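Local coordinates for protein 2-oxoglutarate carboxylase small subunit (Hydrogenobacter thermophilus, PDB 7KCT) that belongs to the biotin carboxylase family of ATP-grasp proteins and binds adenosine-5'-diphosphate, magnesium and bicarbonate, at residues P64-T67 / E72-V75; G175-R180 / V186-N191; Y276-T281 / K318-I323; E364-P369 / V376-S381; I431-D436 / T446-E451. All coordinates share one frame; numbering follows the deposited sequence.

Contact 1: residues P64-T67 / E72-V75; sequences PLDT and ERIV
The guanidinium of Arg-73 presents an edge to Asp-66, with the backbone O of Asp-66 and an ordered water lying in its plane. The carboxylate is turned almost square to it, the two planes 89° apart, so the pair is not the flat two-on-two kind. A single oxygen does the work: Asp-66 OD2 stands 3.2 Å from Arg-73 NH1 in a salt bridge, with a weaker bond from NH2, and the donor comes from above the carboxylate plane. A bend at chi3 (-71°) turns the head of Arg-73 toward Asp-66. Helix 66-69 and helix 71-81 follow each other directly along the chain, in the Rossmann-like N-terminal domain of the biotin carboxylase fold, and the salt bridge links the two. The same Asp-66 OD2 also accepts from the backbone N of Val-62. Next to the salt bridge, the water accepts from Arg-73 NH1 at 2.8 Å and donates to Thr-67 O at 2.6 Å. Thr-67 O is also touched by the tip of Ile-74, with CD1 3.7 Å away, and the hydroxyl of Thr-67 turns to Ile-60 O.

Contact 2: residues G175-R180 / V186-N191; sequences GIRICR and VRNYEN
Asn-188 meets Arg-177 and Cys-179 together, its CB resting against both while helix 186-191 runs back antiparallel (174°) over strand 176-179, the axes 8.6 Å apart. This is helix-on-sheet packing in the ATP-grasp domain, the helix following the edge strand of a small antiparallel sheet. Asn-188 CB lies 3.8 Å from Arg-177 CB, one methylene against the other. Its amide reaches on to the sulfur: with CG anti to the carbonyl carbon (chi1 -75°), ND2 is brought to 3.4 Å from Cys-179 SG, in a nearly straight bond (169°) with the sulfur in the amide plane. ND2 also passes 2.9 Å from Ile-178 O, but at a poor angle for a hydrogen bond. One turn later, Asn-191 borders the far end of Arg-177, whose NH2 lies 3.8 Å from Asn-191 O. The arginine bends at chi2, and this brings NH1 back to the strand, 3.1 Å from Ile-176 O; the donor stands above that carbonyl's plane. NH1 also forms a salt bridge with Glu-195, farther along the same helix. Ile-176, on the strand, touches a bound ADP. The chemistry is thus split: an amide-to-thiol bond at the buried cysteine, and at the outer end an arginine charge that is answered by the helix through Glu-195 and by the strand's own carbonyl.

Contact 3: residues Y276-T281 / K318-I323; sequences YYSAGT and KWQIRI
Gln-320 lays the start of its side chain against Ser-278 and Ala-279, its CG 3.5 Å from Ser-278 OG and 3.9 Å from Ala-279 CB. Ile-323, one turn on, adds its CG2 branch 4.1 Å from Ser-278 N. No direct hydrogen bond crosses between the segments; two waters make the polar link instead. One accepts from Gln-320 NE2 at 2.9 Å, donates to Ala-279 O and also bonds Ser-278 OG. The other joins the same hydroxyl to Gln-320 O, each at 2.8 Å. Ser-278 OG is therefore held by two waters, one leading to the glutamine's amide and one to its backbone carbonyl. The serine's torsion sets this up: OG lies opposite its own N (chi1 -168°), a position between the two waters. In the next shell, the glutamine amide has its rotation fixed from both ends, since OE1 accepts from His-87 NE2 while Gln-320 NE2 donates to the water. Ala-279 O is likewise shared, taking the hydroxyl of Tyr-276 at 2.7 Å as well as the water; the tyrosine thereby ties the loop before the strand to the strand's second residue. All four touching residues are buried. Strand 278-286 belongs to the four-stranded antiparallel sheet of the ATP-grasp domain, paired with strands 215-223 and 292-298, and the axes of strand 278-281 and helix 318-323 lie at 130°. On the helix, Trp-319 and Ile-323 pack on Leu-222 of strand 215-223, while Ile-321 turns to helix 20-32.

Contact 4: residues E364-P369 / V376-S381; sequences ERYYVP and VEHASS
Tyr-366 and His-378 meet rim to rim across two nearly antiparallel segments of the biotin carboxylase C-terminal domain, at the interface with the second subunit. The tightly packed part runs from here to the valines. Val-368 CG1 sits 3.7 Å from Val-376 CG2, and the other branch, Val-368 CG2, touches His-378 CE1 at 3.6 Å, so the two branches of Val-368 divide between the valine and the imidazole. Val-376 CG2 also rests on Pro-369 O. Buried Ser-380 belongs to this part too, its CB 3.6 Å from Tyr-366 OH. The looser, partly exposed side is at Ser-381, whose CA comes no nearer than 4.1 Å to Tyr-366 CD2 and whose N lies over one face of the ring. Ser-381 OG bonds to Tyr-366 O of the second subunit, and His-378 NE2 bonds to Val-368 O of that subunit, which anchors the far side of the imidazole. The histidine's CG stands between backbone N and carbonyl carbon (chi1 79°), turning its ring in toward the tyrosine. The two ring planes are only 13° apart, and Tyr-366 OH, which also bonds the hydroxyl of Tyr-418, lies in hydrogen-bonding contact with His-378 ND1 at 2.9 Å.

Contact 5: residues I431-D436 / T446-E451; sequences INIMKD and TRYLEE
In the biotin carboxylase C-terminal domain, helix 427-435 is joined to the short, weakly bonded helix 448-451 through the ring of Tyr-448. Its hydroxyl reaches Asp-436, the residue just past helix 427-435, and donates to OD2 at 2.8 Å. The two side chains come from opposite directions; OD2 lies at the ring's edge, near its plane, while the hydroxyl meets the carboxylate from above that group's plane, 55° out of it. Ring and carboxylate planes are 72° apart. The carboxylate has a second duty: OD2 also accepts from the backbone N of Phe-439, so a single oxygen takes both the phenol and an amide. In Tyr-448, CG anti to N (chi1 -179°) directs the ring toward helix 427-435 and Asp-436. Ile-433 flanks the ring obliquely: its CG1 is 4.2 Å from Tyr-448 CE2, and its CG2 touches the hydroxyl at 3.9 Å. The CD1 tip of Ile-433 continues to Leu-449 CD2, 4.1 Å away, the two side chains crossing at about a right angle. Phe-439 of helix 437-441 packs on both Ile-433 and Tyr-448, and the His-452 ring stacks with the tyrosine. Arg-447, just before helix 448-451, holds Glu-450 side-on, with NE 2.8 Å from OE1 and NH2 on OE2. Thr-446, one residue earlier, touches a bound ADP. Asp-436 is the N-cap of helix 437-441, an aspartate capping a helix start with the tyrosine hydroxyl as an added partner.

Contacts 3, 4 and 5 are buried, contact 1 is partly so, and contact 2 lies at the surface. Contacts 2 and 3 both belong to the ATP-grasp domain and set a helix against a strand, yet lie on opposite sides of the chain's centre: one uses a direct amide-to-sulfur bond, the other waters. Contacts 1 and 5 each join two helices close in sequence, by a salt bridge in one and a tyrosine-aspartate bond with apolar packing in the other. Contact 4 lies in the subunit interface, which contact 3 meets through Lys-318 alone. Contacts 2 and 5 touch, Arg-180 NH2 lying 3.8 Å from Arg-447 NH1, with Glu-212 nearby: a salt bridge to Arg-180, a long, weak ion pair to Arg-447.

Contact 1: residues P64-T67 / E72-V75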
# COMPACT_ATOMS: atom_id res chain seq x y z
N PRO A 64 27.76 -2.28 -17.91
CA PRO A 64 26.58 -2.06 -17.05
C PRO A 64 26.82 -1.19 -15.85
O PRO A 64 25.87 -0.52 -15.41
CB PRO A 64 26.17 -3.49 -16.65
CG PRO A 64 26.54 -4.33 -17.90
CD PRO A 64 27.92 -3.72 -18.24
N LEU A 65 28.01 -1.15 -15.26
CA LEU A 65 28.15 -0.27 -14.11
C LEU A 65 28.56 1.13 -14.52
O LEU A 65 28.20 2.09 -13.84
CB LEU A 65 29.18 -0.80 -13.11
CG LEU A 65 28.89 -2.08 -12.34
CD1 LEU A 65 29.92 -2.19 -11.25
CD2 LEU A 65 27.52 -2.09 -11.79
N ASP A 66 29.34 1.25 -15.59
CA ASP A 66 29.77 2.54 -16.10
C ASP A 66 28.59 3.42 -16.46
O ASP A 66 28.70 4.63 -16.41
CB ASP A 66 30.65 2.32 -17.34
CG ASP A 66 31.00 3.61 -18.06
OD1 ASP A 66 31.71 4.44 -17.45
OD2 ASP A 66 30.60 3.76 -19.24
N THR A 67 27.46 2.80 -16.86
CA THR A 67 26.21 3.53 -17.06
C THR A 67 25.93 4.48 -15.90
O THR A 67 25.58 5.65 -16.11
CB THR A 67 25.05 2.54 -17.20
OG1 THR A 67 25.24 1.75 -18.39
CG2 THR A 67 23.68 3.28 -17.28
N GLU A 72 31.00 12.39 -15.34
CA GLU A 72 31.04 13.40 -16.39
C GLU A 72 29.91 13.21 -17.41
O GLU A 72 29.27 14.19 -17.83
CB GLU A 72 32.40 13.40 -17.10
N ARG A 73 29.67 11.96 -17.84
CA ARG A 73 28.65 11.71 -18.84
C ARG A 73 27.25 12.00 -18.32
O ARG A 73 26.41 12.53 -19.07
CB ARG A 73 28.75 10.27 -19.35
CG ARG A 73 27.99 10.09 -20.64
CD ARG A 73 27.79 8.62 -21.02
NE ARG A 73 29.02 7.96 -21.46
CZ ARG A 73 29.67 7.04 -20.76
NH1 ARG A 73 29.20 6.66 -19.58
NH2 ARG A 73 30.78 6.48 -21.23
N ILE A 74 26.97 11.70 -17.05
CA ILE A 74 25.64 11.93 -16.47
C ILE A 74 25.36 13.42 -16.31
O ILE A 74 24.26 13.89 -16.61
CB ILE A 74 25.56 11.19 -15.13
CG1 ILE A 74 25.61 9.69 -15.39
CG2 ILE A 74 24.28 11.50 -14.38
CD1 ILE A 74 25.76 8.80 -14.15
N VAL A 75 26.34 14.18 -15.83
CA VAL A 75 26.16 15.61 -15.67
C VAL A 75 26.03 16.30 -17.02
O VAL A 75 25.21 17.21 -17.19
CB VAL A 75 27.32 16.20 -14.85
CG1 VAL A 75 27.29 17.70 -14.95
CG2 VAL A 75 27.20 15.75 -13.45
O HOH W 1 27.39 6.95 -17.49

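Contact 2: residues G175-R180 / V186-N191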
# COMPACT_ATOMS: atom_id res chain seq x y z
N GLY A 175 34.78 -5.59 3.71
CA GLY A 175 35.95 -5.12 4.42
C GLY A 175 35.85 -5.09 5.93
O GLY A 175 36.46 -4.21 6.56
N ILE A 176 35.12 -6.02 6.54
CA ILE A 176 34.88 -6.06 7.99
C ILE A 176 35.28 -7.44 8.52
O ILE A 176 34.91 -8.46 7.92
CB ILE A 176 33.41 -5.75 8.33
CG1 ILE A 176 33.09 -4.29 7.97
CG2 ILE A 176 33.12 -6.11 9.80
CD1 ILE A 176 31.62 -3.98 7.93
N ARG A 177 36.02 -7.47 9.64
CA ARG A 177 36.59 -8.71 10.16
C ARG A 177 36.65 -8.73 11.68
O ARG A 177 37.25 -7.84 12.29
CB ARG A 177 37.98 -8.98 9.63
CG ARG A 177 38.10 -9.13 8.15
CD ARG A 177 37.55 -10.45 7.64
NE ARG A 177 38.02 -10.66 6.27
CZ ARG A 177 37.46 -10.11 5.20
NH1 ARG A 177 36.40 -9.31 5.32
NH2 ARG A 177 37.97 -10.34 4.00
N ILE A 178 36.07 -9.77 12.26
CA ILE A 178 36.17 -9.96 13.71
C ILE A 178 37.49 -10.64 14.05
O ILE A 178 37.87 -11.61 13.39
CB ILE A 178 34.98 -10.79 14.23
CG1 ILE A 178 33.67 -10.05 13.96
CG2 ILE A 178 35.13 -11.08 15.71
CD1 ILE A 178 32.42 -10.97 13.96
N CYS A 179 38.17 -10.18 15.10
CA CYS A 179 39.46 -10.77 15.51
C CYS A 179 39.43 -11.00 17.01
O CYS A 179 39.29 -10.05 17.78
CB CYS A 179 40.65 -9.86 15.12
SG CYS A 179 40.59 -9.11 13.45
N ARG A 180 39.53 -12.26 17.43
CA ARG A 180 39.38 -12.62 18.83
C ARG A 180 40.71 -12.90 19.53
O ARG A 180 40.73 -13.11 20.74
CB ARG A 180 38.43 -13.82 18.95
CG ARG A 180 36.99 -13.43 18.54
CD ARG A 180 35.99 -14.51 18.82
NE ARG A 180 34.67 -14.23 18.25
CZ ARG A 180 33.72 -13.59 18.89
NH1 ARG A 180 33.94 -13.13 20.12
NH2 ARG A 180 32.54 -13.41 18.31
N VAL A 186 46.31 -10.51 12.81
CA VAL A 186 47.35 -10.41 11.79
C VAL A 186 46.87 -11.02 10.49
O VAL A 186 47.05 -10.44 9.41
CB VAL A 186 48.65 -11.06 12.30
CG1 VAL A 186 49.67 -11.06 11.19
CG2 VAL A 186 49.12 -10.34 13.56
N ARG A 187 46.21 -12.19 10.55
CA ARG A 187 45.64 -12.74 9.33
C ARG A 187 44.65 -11.78 8.73
O ARG A 187 44.71 -11.47 7.55
CB ARG A 187 44.96 -14.07 9.58
CG ARG A 187 44.57 -14.80 8.29
CD ARG A 187 44.10 -16.26 8.42
NE ARG A 187 43.85 -16.69 9.82
CZ ARG A 187 44.73 -17.35 10.61
NH1 ARG A 187 45.93 -17.68 10.19
NH2 ARG A 187 44.36 -17.61 11.89
N ASN A 188 43.69 -11.33 9.54
CA ASN A 188 42.58 -10.57 9.01
C ASN A 188 42.99 -9.20 8.49
O ASN A 188 42.32 -8.66 7.60
CB ASN A 188 41.49 -10.41 10.07
CG ASN A 188 40.69 -11.67 10.31
OD1 ASN A 188 40.66 -12.55 9.46
ND2 ASN A 188 40.07 -11.77 11.48
N TYR A 189 44.04 -8.59 9.06
CA TYR A 189 44.48 -7.29 8.57
C TYR A 189 44.77 -7.30 7.07
O TYR A 189 44.13 -6.57 6.31
CB TYR A 189 45.70 -6.82 9.37
CG TYR A 189 46.13 -5.41 9.05
CD1 TYR A 189 45.55 -4.31 9.67
CD2 TYR A 189 47.12 -5.18 8.11
CE1 TYR A 189 45.97 -3.01 9.36
CE2 TYR A 189 47.55 -3.90 7.79
CZ TYR A 189 46.97 -2.81 8.41
OH TYR A 189 47.39 -1.54 8.10
N GLU A 190 45.67 -8.21 6.62
CA GLU A 190 46.06 -8.30 5.20
C GLU A 190 44.84 -8.57 4.34
O GLU A 190 44.67 -7.99 3.25
CB GLU A 190 47.04 -9.44 4.96
N ASN A 191 43.94 -9.42 4.84
CA ASN A 191 42.78 -9.82 4.03
C ASN A 191 41.74 -8.72 3.94
O ASN A 191 41.16 -8.51 2.87
CB ASN A 191 42.10 -11.09 4.57
CG ASN A 191 43.03 -12.30 4.58
OD1 ASN A 191 44.20 -12.20 4.19
ND2 ASN A 191 42.54 -13.43 5.10

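Contact 3: residues Y276-T281 / K318-I323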
# COMPACT_ATOMS: atom_id res chain seq x y z
N TYR A 276 24.52 19.83 8.01
CA TYR A 276 23.87 18.79 7.21
C TYR A 276 22.52 19.31 6.74
O TYR A 276 21.78 19.91 7.52
CB TYR A 276 23.68 17.47 8.00
CG TYR A 276 23.48 16.28 7.08
CD1 TYR A 276 24.55 15.68 6.48
CD2 TYR A 276 22.21 15.77 6.79
CE1 TYR A 276 24.40 14.65 5.61
CE2 TYR A 276 22.05 14.69 5.89
CZ TYR A 276 23.16 14.16 5.30
OH TYR A 276 23.14 13.10 4.40
N TYR A 277 22.16 19.01 5.48
CA TYR A 277 20.78 19.15 5.02
C TYR A 277 20.49 18.01 4.03
O TYR A 277 21.38 17.27 3.62
CB TYR A 277 20.49 20.55 4.39
CG TYR A 277 21.45 21.03 3.31
CD1 TYR A 277 21.46 20.44 2.05
CD2 TYR A 277 22.29 22.15 3.52
CE1 TYR A 277 22.31 20.88 1.05
CE2 TYR A 277 23.17 22.60 2.51
CZ TYR A 277 23.16 21.97 1.28
OH TYR A 277 24.01 22.39 0.26
N SER A 278 19.21 17.87 3.68
CA SER A 278 18.70 16.75 2.90
C SER A 278 18.57 15.61 3.90
O SER A 278 18.57 15.84 5.12
CB SER A 278 19.60 16.35 1.73
OG SER A 278 18.84 15.46 0.90
N ALA A 279 18.47 14.38 3.40
CA ALA A 279 18.30 13.20 4.22
C ALA A 279 19.66 12.58 4.48
O ALA A 279 20.58 12.63 3.65
CB ALA A 279 17.39 12.17 3.54
N GLY A 280 19.80 12.00 5.66
CA GLY A 280 21.00 11.28 6.02
C GLY A 280 20.68 10.41 7.21
O GLY A 280 19.64 10.58 7.85
N THR A 281 21.55 9.45 7.48
CA THR A 281 21.33 8.51 8.56
C THR A 281 22.59 8.37 9.39
O THR A 281 23.67 8.23 8.82
CB THR A 281 20.92 7.12 8.00
OG1 THR A 281 19.60 7.22 7.45
CG2 THR A 281 20.99 6.06 9.11
N LYS A 318 10.17 12.93 -1.31
CA LYS A 318 9.57 14.18 -1.78
C LYS A 318 10.22 15.37 -1.06
O LYS A 318 10.49 16.40 -1.69
CB LYS A 318 8.06 14.15 -1.57
CG LYS A 318 7.33 15.23 -2.34
CD LYS A 318 5.81 15.18 -2.21
CE LYS A 318 5.20 14.03 -2.96
NZ LYS A 318 3.70 14.18 -3.04
N TRP A 319 10.48 15.24 0.25
CA TRP A 319 11.13 16.33 0.99
C TRP A 319 12.56 16.55 0.50
O TRP A 319 13.00 17.70 0.39
CB TRP A 319 11.10 16.08 2.53
CG TRP A 319 9.83 16.63 3.06
CD1 TRP A 319 8.75 15.94 3.54
CD2 TRP A 319 9.45 18.02 3.09
NE1 TRP A 319 7.73 16.80 3.84
CE2 TRP A 319 8.14 18.09 3.61
CE3 TRP A 319 10.11 19.22 2.77
CZ2 TRP A 319 7.46 19.30 3.80
CZ3 TRP A 319 9.44 20.42 2.97
CH2 TRP A 319 8.13 20.45 3.47
N GLN A 320 13.30 15.48 0.20
CA GLN A 320 14.61 15.69 -0.42
C GLN A 320 14.48 16.67 -1.58
O GLN A 320 15.27 17.60 -1.72
CB GLN A 320 15.20 14.37 -0.90
CG GLN A 320 15.99 13.53 0.11
CD GLN A 320 16.54 12.28 -0.53
OE1 GLN A 320 15.77 11.45 -1.07
NE2 GLN A 320 17.85 12.18 -0.58
N ILE A 321 13.50 16.44 -2.45
CA ILE A 321 13.40 17.21 -3.68
C ILE A 321 12.99 18.64 -3.38
O ILE A 321 13.54 19.58 -3.95
CB ILE A 321 12.42 16.53 -4.64
CG1 ILE A 321 12.99 15.18 -5.08
CG2 ILE A 321 12.19 17.42 -5.86
CD1 ILE A 321 11.98 14.25 -5.64
N ARG A 322 12.04 18.83 -2.48
CA ARG A 322 11.64 20.17 -2.09
C ARG A 322 12.78 20.95 -1.43
O ARG A 322 12.91 22.16 -1.63
CB ARG A 322 10.48 20.09 -1.12
CG ARG A 322 9.16 19.74 -1.71
CD ARG A 322 8.14 19.46 -0.58
NE ARG A 322 6.83 19.56 -1.16
CZ ARG A 322 5.82 18.73 -0.93
NH1 ARG A 322 5.94 17.71 -0.07
NH2 ARG A 322 4.68 18.93 -1.59
N ILE A 323 13.53 20.29 -0.54
CA ILE A 323 14.65 20.90 0.14
C ILE A 323 15.69 21.34 -0.87
O ILE A 323 16.25 22.44 -0.77
CB ILE A 323 15.26 19.92 1.17
CG1 ILE A 323 14.46 19.86 2.44
CG2 ILE A 323 16.69 20.25 1.49
CD1 ILE A 323 14.75 18.58 3.25
O HOH W 2 20.25 12.74 0.89
O HOH W 3 17.73 17.65 -0.48

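Contact 4: residues E364-P369 / V376-S381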
# COMPACT_ATOMS: atom_id res chain seq x y z
N GLU A 364 9.20 -15.63 -13.83
CA GLU A 364 8.11 -16.25 -14.57
C GLU A 364 6.82 -15.82 -13.87
O GLU A 364 6.26 -14.77 -14.17
CB GLU A 364 8.25 -17.78 -14.59
N ARG A 365 6.40 -16.57 -12.86
CA ARG A 365 5.20 -16.19 -12.13
C ARG A 365 5.50 -15.00 -11.22
O ARG A 365 6.58 -14.91 -10.61
CB ARG A 365 4.65 -17.37 -11.33
CG ARG A 365 4.11 -18.56 -12.17
CD ARG A 365 3.96 -19.82 -11.31
NE ARG A 365 3.69 -21.00 -12.13
N TYR A 366 4.56 -14.06 -11.16
CA TYR A 366 4.78 -12.86 -10.34
C TYR A 366 3.43 -12.31 -9.92
O TYR A 366 2.63 -11.90 -10.76
CB TYR A 366 5.57 -11.81 -11.12
CG TYR A 366 6.11 -10.71 -10.27
CD1 TYR A 366 7.16 -10.95 -9.38
CD2 TYR A 366 5.56 -9.46 -10.31
CE1 TYR A 366 7.67 -9.94 -8.60
CE2 TYR A 366 6.04 -8.44 -9.50
CZ TYR A 366 7.09 -8.69 -8.63
OH TYR A 366 7.57 -7.67 -7.83
N TYR A 367 3.16 -12.32 -8.62
CA TYR A 367 1.94 -11.72 -8.11
C TYR A 367 2.32 -10.90 -6.89
O TYR A 367 2.89 -11.44 -5.94
CB TYR A 367 0.89 -12.75 -7.72
CG TYR A 367 -0.26 -12.12 -6.95
CD1 TYR A 367 -1.30 -11.47 -7.60
CD2 TYR A 367 -0.28 -12.15 -5.54
CE1 TYR A 367 -2.38 -10.90 -6.87
CE2 TYR A 367 -1.30 -11.58 -4.83
CZ TYR A 367 -2.33 -10.93 -5.49
OH TYR A 367 -3.35 -10.41 -4.72
N VAL A 368 1.97 -9.61 -6.91
CA VAL A 368 2.27 -8.66 -5.85
C VAL A 368 1.11 -8.59 -4.85
O VAL A 368 -0.02 -8.25 -5.23
CB VAL A 368 2.54 -7.28 -6.47
CG1 VAL A 368 2.84 -6.27 -5.42
CG2 VAL A 368 3.69 -7.36 -7.42
N PRO A 369 1.33 -8.80 -3.56
CA PRO A 369 0.22 -8.65 -2.61
C PRO A 369 -0.14 -7.19 -2.38
O PRO A 369 0.67 -6.29 -2.55
CB PRO A 369 0.76 -9.30 -1.33
CG PRO A 369 2.21 -8.97 -1.38
CD PRO A 369 2.60 -9.07 -2.86
N VAL A 376 4.24 -1.83 -1.33
CA VAL A 376 5.20 -2.59 -2.10
C VAL A 376 6.03 -1.61 -2.90
O VAL A 376 5.46 -0.76 -3.60
CB VAL A 376 4.55 -3.61 -3.04
CG1 VAL A 376 5.65 -4.39 -3.80
CG2 VAL A 376 3.70 -4.56 -2.25
N GLU A 377 7.35 -1.73 -2.81
CA GLU A 377 8.30 -0.98 -3.63
C GLU A 377 8.98 -1.98 -4.57
O GLU A 377 9.71 -2.87 -4.13
CB GLU A 377 9.33 -0.24 -2.78
CG GLU A 377 8.71 0.76 -1.81
CD GLU A 377 8.36 2.14 -2.43
OE1 GLU A 377 8.90 2.54 -3.53
OE2 GLU A 377 7.53 2.83 -1.80
N HIS A 378 8.74 -1.85 -5.87
CA HIS A 378 9.24 -2.89 -6.76
C HIS A 378 9.33 -2.36 -8.19
O HIS A 378 8.69 -1.36 -8.57
CB HIS A 378 8.34 -4.15 -6.67
CG HIS A 378 7.07 -4.04 -7.44
ND1 HIS A 378 6.66 -5.01 -8.34
CD2 HIS A 378 6.15 -3.05 -7.51
CE1 HIS A 378 5.54 -4.61 -8.93
NE2 HIS A 378 5.20 -3.44 -8.43
N ALA A 379 10.14 -3.04 -8.99
CA ALA A 379 10.27 -2.64 -10.38
C ALA A 379 10.16 -3.83 -11.31
O ALA A 379 10.73 -3.81 -12.41
CB ALA A 379 11.58 -1.89 -10.63
N SER A 380 9.42 -4.85 -10.91
CA SER A 380 9.41 -6.15 -11.57
C SER A 380 8.04 -6.51 -12.11
O SER A 380 7.01 -6.02 -11.65
CB SER A 380 9.85 -7.26 -10.61
OG SER A 380 11.25 -7.17 -10.40
N SER A 381 8.09 -7.38 -13.12
CA SER A 381 6.98 -7.95 -13.87
C SER A 381 7.45 -9.31 -14.37
O SER A 381 8.65 -9.59 -14.44
CB SER A 381 6.57 -7.10 -15.08
OG SER A 381 5.85 -5.95 -14.71

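Contact 5: residues I431-D436 / T446-E451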
# COMPACT_ATOMS: atom_id res chain seq x y z
N ILE A 431 9.48 -15.71 5.72
CA ILE A 431 8.27 -16.23 6.35
C ILE A 431 8.62 -16.89 7.68
O ILE A 431 7.92 -16.71 8.70
CB ILE A 431 7.56 -17.21 5.40
CG1 ILE A 431 6.94 -16.46 4.21
CG2 ILE A 431 6.50 -18.00 6.14
CD1 ILE A 431 6.54 -17.37 3.04
N ASN A 432 9.71 -17.66 7.70
CA ASN A 432 10.09 -18.37 8.92
C ASN A 432 10.53 -17.42 10.02
O ASN A 432 10.32 -17.69 11.20
CB ASN A 432 11.21 -19.38 8.62
CG ASN A 432 10.70 -20.66 7.95
OD1 ASN A 432 9.53 -20.97 8.01
ND2 ASN A 432 11.58 -21.40 7.33
N ILE A 433 11.20 -16.32 9.67
CA ILE A 433 11.53 -15.30 10.66
C ILE A 433 10.27 -14.76 11.31
O ILE A 433 10.16 -14.66 12.54
CB ILE A 433 12.39 -14.20 10.02
CG1 ILE A 433 13.69 -14.79 9.46
CG2 ILE A 433 12.65 -13.11 11.01
CD1 ILE A 433 14.60 -13.80 8.72
N MET A 434 9.26 -14.43 10.49
CA MET A 434 8.03 -13.90 11.03
C MET A 434 7.32 -14.91 11.94
O MET A 434 6.61 -14.52 12.87
CB MET A 434 7.08 -13.48 9.90
CG MET A 434 7.60 -12.36 8.99
SD MET A 434 8.07 -10.89 9.94
CE MET A 434 9.74 -10.56 9.39
N LYS A 435 7.52 -16.21 11.71
CA LYS A 435 6.94 -17.24 12.57
C LYS A 435 7.80 -17.57 13.79
O LYS A 435 7.39 -18.36 14.65
CB LYS A 435 6.72 -18.52 11.75
CG LYS A 435 5.65 -18.45 10.70
CD LYS A 435 5.78 -19.73 9.84
CE LYS A 435 4.60 -19.89 8.93
NZ LYS A 435 4.80 -21.05 8.01
N ASP A 436 9.02 -17.07 13.85
CA ASP A 436 9.94 -17.48 14.90
C ASP A 436 9.58 -16.82 16.23
O ASP A 436 9.37 -15.61 16.29
CB ASP A 436 11.36 -17.13 14.50
CG ASP A 436 12.35 -17.32 15.64
OD1 ASP A 436 12.49 -18.47 16.09
OD2 ASP A 436 13.00 -16.33 16.06
N THR A 446 22.37 -8.82 15.81
CA THR A 446 22.97 -8.98 14.48
C THR A 446 23.43 -10.39 14.19
O THR A 446 23.68 -10.72 13.02
CB THR A 446 24.16 -8.03 14.31
OG1 THR A 446 25.15 -8.33 15.30
CG2 THR A 446 23.67 -6.61 14.49
N ARG A 447 23.53 -11.23 15.23
CA ARG A 447 23.87 -12.65 15.16
C ARG A 447 22.64 -13.51 14.87
O ARG A 447 22.76 -14.74 14.76
CB ARG A 447 24.50 -13.11 16.49
CG ARG A 447 25.60 -12.18 17.08
CD ARG A 447 26.70 -11.84 16.06
NE ARG A 447 27.28 -13.03 15.44
CZ ARG A 447 28.32 -13.71 15.91
NH1 ARG A 447 28.92 -13.32 17.03
NH2 ARG A 447 28.76 -14.78 15.25
N TYR A 448 21.46 -12.89 14.77
CA TYR A 448 20.21 -13.64 14.65
C TYR A 448 20.26 -14.82 13.69
O TYR A 448 19.83 -15.92 14.03
CB TYR A 448 19.08 -12.70 14.25
CG TYR A 448 17.76 -13.42 14.13
CD1 TYR A 448 16.93 -13.56 15.22
CD2 TYR A 448 17.39 -14.01 12.92
CE1 TYR A 448 15.71 -14.24 15.10
CE2 TYR A 448 16.21 -14.69 12.80
CZ TYR A 448 15.36 -14.79 13.88
OH TYR A 448 14.18 -15.46 13.73
N LEU A 449 20.74 -14.60 12.45
CA LEU A 449 20.66 -15.66 11.46
C LEU A 449 21.63 -16.82 11.78
O LEU A 449 21.31 -18.00 11.57
CB LEU A 449 20.93 -15.10 10.06
CG LEU A 449 19.78 -14.30 9.43
CD1 LEU A 449 20.20 -13.69 8.10
CD2 LEU A 449 18.49 -15.14 9.26
N GLU A 450 22.81 -16.50 12.32
CA GLU A 450 23.72 -17.55 12.76
C GLU A 450 23.18 -18.34 13.95
O GLU A 450 23.55 -19.50 14.14
CB GLU A 450 25.06 -16.92 13.12
CG GLU A 450 25.74 -16.17 11.99
CD GLU A 450 26.78 -15.15 12.49
OE1 GLU A 450 26.40 -14.05 12.96
OE2 GLU A 450 27.99 -15.46 12.42
N GLU A 451 22.34 -17.74 14.77
CA GLU A 451 21.80 -18.34 15.97
C GLU A 451 20.43 -18.99 15.78
O GLU A 451 19.89 -19.56 16.74
CB GLU A 451 21.69 -17.29 17.06
CG GLU A 451 23.05 -16.68 17.47
CD GLU A 451 22.89 -15.57 18.50
OE1 GLU A 451 21.76 -15.03 18.64
OE2 GLU A 451 23.92 -15.24 19.15